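Side-chain contact in CRISPR-associated protein, Cse2 family (Thermobifida fusca, PDB 4H79), which probably binds nucleic acid as the CasB (Cse2) subunit of the CRISPR Cascade complex: residues V21-R26 against D66-A71. Residues are numbered along the deposited sequence; the frame is centred on the assembly and turned at random.
Sequences VDQRVR and DDRFYA
Asp-66 OD2 is gripped twice by Arg-68, the residue whose guanidinium reaches across to Gln-23 and Arg-24. At the N-cap of the short helix 67-71, Asp-66 OD2 takes the backbone N of Arg-68 on its anti lone pair at 2.9 Å, while Arg-68 NE meets it at 3.0 Å on the syn side but tilted from the carboxylate plane. Arg-68 NH2 reaches the syn lone pair of Asp-66 OD1 at 2.9 Å in a nearly straight bond (165°). Aspartate suits the place because one short carboxylate both caps the helix and accepts a side-on, two-nitrogen salt bridge, which fixes the rotation of the guanidinium. A bend at chi3 (-61°) folds the arginine back to its cap.

So held, the guanidinium presents its terminal nitrogens to two methylenes of helix 16-33. Gln-23 CG lies 3.8 Å from Arg-68 NH1, and Arg-24 CD lies 4.0 Å from Arg-68 NH2; both approach obliquely, their chains crossing that of Arg-68 at about a right angle. Gln-23 and Arg-24 are long enough to pack through these methylenes while the amide NE2 bonds to Glu-27 and the guanidinium NH2 to Leu-63 O. Glu-27 OE2 also forms a salt bridge with Arg-68 NH1, bridging Gln-23 and Arg-68. Arg-24 NE stands 4.5 Å from Asp-66 OD1, an attraction of charge alone; the carboxylate, near both arginines, probably suits their positive charge.

No hydrogen bond joins the two segments directly in this surface contact. Beside it, Phe-69 meets Trp-16 and Phe-20 and touches Met-81, while Val-21 packs on Ala-88, so helices 16-33 and 67-71 both rest against helix 80-99.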
loop_
_atom_site.group_PDB
_atom_site.type_symbol
_atom_site.label_atom_id
_atom_site.label_comp_id
_atom_site.label_asym_id
_atom_site.label_seq_id
_atom_site.Cartn_x
_atom_site.Cartn_y
_atom_site.Cartn_z
ATOM N N VAL A 21 -7.533 4.079 -5.726
ATOM C CA VAL A 21 -7.271 3.126 -4.647
ATOM C C VAL A 21 -7.778 3.694 -3.320
ATOM O O VAL A 21 -8.347 2.981 -2.520
ATOM C CB VAL A 21 -5.757 2.810 -4.549
ATOM C CG1 VAL A 21 -5.411 2.096 -3.218
ATOM C CG2 VAL A 21 -5.327 1.990 -5.758
ATOM N N ASP A 22 -7.574 4.988 -3.094
ATOM C CA ASP A 22 -8.089 5.626 -1.881
ATOM C C ASP A 22 -9.633 5.427 -1.763
ATOM O O ASP A 22 -10.148 5.118 -0.674
ATOM C CB ASP A 22 -7.790 7.141 -1.939
ATOM C CG ASP A 22 -8.500 7.895 -0.847
ATOM O OD1 ASP A 22 -8.385 7.581 0.369
ATOM O OD2 ASP A 22 -9.230 8.807 -1.206
ATOM N N GLN A 23 -10.374 5.700 -2.863
ATOM C CA GLN A 23 -11.830 5.601 -2.873
ATOM C C GLN A 23 -12.244 4.107 -2.686
ATOM O O GLN A 23 -13.134 3.791 -1.897
ATOM C CB GLN A 23 -12.368 6.235 -4.207
ATOM C CG GLN A 23 -13.880 6.312 -4.342
ATOM C CD GLN A 23 -14.546 6.920 -3.104
ATOM O OE1 GLN A 23 -14.135 7.986 -2.592
ATOM N NE2 GLN A 23 -15.575 6.231 -2.603
ATOM N N ARG A 24 -11.571 3.182 -3.374
ATOM C CA ARG A 24 -11.943 1.785 -3.275
ATOM C C ARG A 24 -11.653 1.220 -1.840
ATOM O O ARG A 24 -12.464 0.490 -1.279
ATOM C CB ARG A 24 -11.176 0.967 -4.325
ATOM C CG ARG A 24 -11.623 -0.512 -4.330
ATOM C CD ARG A 24 -13.024 -0.646 -4.985
ATOM N NE ARG A 24 -13.482 -2.037 -4.856
ATOM C CZ ARG A 24 -14.407 -2.458 -4.004
ATOM N NH1 ARG A 24 -15.052 -1.589 -3.251
ATOM N NH2 ARG A 24 -14.705 -3.754 -3.933
ATOM N N VAL A 25 -10.477 1.515 -1.267
ATOM C CA VAL A 25 -10.124 1.019 0.085
ATOM C C VAL A 25 -11.093 1.674 1.093
ATOM O O VAL A 25 -11.535 0.996 2.039
ATOM C CB VAL A 25 -8.674 1.413 0.442
ATOM C CG1 VAL A 25 -8.395 1.226 1.910
ATOM C CG2 VAL A 25 -7.667 0.660 -0.430
ATOM N N ARG A 26 -11.447 2.959 0.912
ATOM C CA ARG A 26 -12.396 3.593 1.870
ATOM C C ARG A 26 -13.729 2.825 1.877
ATOM O O ARG A 26 -14.344 2.660 2.946
ATOM C CB ARG A 26 -12.722 5.064 1.528
ATOM C CG ARG A 26 -11.598 6.041 1.838
ATOM C CD ARG A 26 -12.077 7.430 1.334
ATOM N NE ARG A 26 -11.095 8.466 1.486
ATOM C CZ ARG A 26 -11.172 9.390 2.443
ATOM N NH1 ARG A 26 -12.183 9.323 3.298
ATOM N NH2 ARG A 26 -10.260 10.372 2.557
ATOM N N ASP A 66 -12.658 -1.562 -10.939
ATOM C CA ASP A 66 -13.907 -1.392 -11.714
ATOM C C ASP A 66 -13.724 -0.236 -12.686
ATOM O O ASP A 66 -12.632 0.363 -12.766
ATOM C CB ASP A 66 -15.132 -1.178 -10.801
ATOM C CG ASP A 66 -14.988 0.060 -9.903
ATOM O OD1 ASP A 66 -14.994 -0.102 -8.679
ATOM O OD2 ASP A 66 -14.842 1.194 -10.391
ATOM N N ASP A 67 -14.803 0.107 -13.386
ATOM C CA ASP A 67 -14.691 1.043 -14.547
ATOM C C ASP A 67 -14.190 2.417 -14.093
ATOM O O ASP A 67 -13.618 3.164 -14.906
ATOM C CB ASP A 67 -16.038 1.156 -15.292
ATOM C CG ASP A 67 -17.217 1.332 -14.339
ATOM O OD1 ASP A 67 -17.420 0.516 -13.401
ATOM O OD2 ASP A 67 -17.950 2.300 -14.534
ATOM N N ARG A 68 -14.362 2.747 -12.805
ATOM C CA ARG A 68 -13.914 4.070 -12.317
ATOM C C ARG A 68 -12.405 4.207 -12.444
ATOM O O ARG A 68 -11.907 5.303 -12.686
ATOM C CB ARG A 68 -14.355 4.313 -10.858
ATOM C CG ARG A 68 -15.885 4.460 -10.714
ATOM C CD ARG A 68 -16.263 4.563 -9.241
ATOM N NE ARG A 68 -15.839 3.339 -8.546
ATOM C CZ ARG A 68 -15.817 3.169 -7.221
ATOM N NH1 ARG A 68 -16.196 4.145 -6.412
ATOM N NH2 ARG A 68 -15.421 2.017 -6.689
ATOM N N PHE A 69 -11.687 3.094 -12.295
ATOM C CA PHE A 69 -10.212 3.058 -12.429
ATOM C C PHE A 69 -9.750 3.396 -13.848
ATOM O O PHE A 69 -8.762 4.157 -14.037
ATOM C CB PHE A 69 -9.683 1.671 -11.980
ATOM C CG PHE A 69 -8.198 1.479 -12.164
ATOM C CD1 PHE A 69 -7.259 1.993 -11.245
ATOM C CD2 PHE A 69 -7.733 0.743 -13.216
ATOM C CE1 PHE A 69 -5.891 1.778 -11.432
ATOM C CE2 PHE A 69 -6.371 0.521 -13.408
ATOM C CZ PHE A 69 -5.445 1.042 -12.523
ATOM N N TYR A 70 -10.463 2.839 -14.852
ATOM C CA TYR A 70 -10.090 3.008 -16.281
ATOM C C TYR A 70 -10.597 4.323 -16.848
ATOM O O TYR A 70 -10.004 4.866 -17.779
ATOM C CB TYR A 70 -10.592 1.824 -17.148
ATOM C CG TYR A 70 -10.028 0.503 -16.630
ATOM C CD1 TYR A 70 -8.725 0.123 -16.969
ATOM C CD2 TYR A 70 -10.768 -0.334 -15.764
ATOM C CE1 TYR A 70 -8.195 -1.056 -16.504
ATOM C CE2 TYR A 70 -10.216 -1.528 -15.294
ATOM C CZ TYR A 70 -8.912 -1.853 -15.675
ATOM O OH TYR A 70 -8.284 -2.998 -15.265
ATOM N N ALA A 71 -11.708 4.824 -16.293
ATOM C CA ALA A 71 -12.463 5.920 -16.953
ATOM C C ALA A 71 -11.721 7.265 -16.948
ATOM O O ALA A 71 -11.938 8.084 -17.824
ATOM C CB ALA A 71 -13.835 6.088 -16.316
#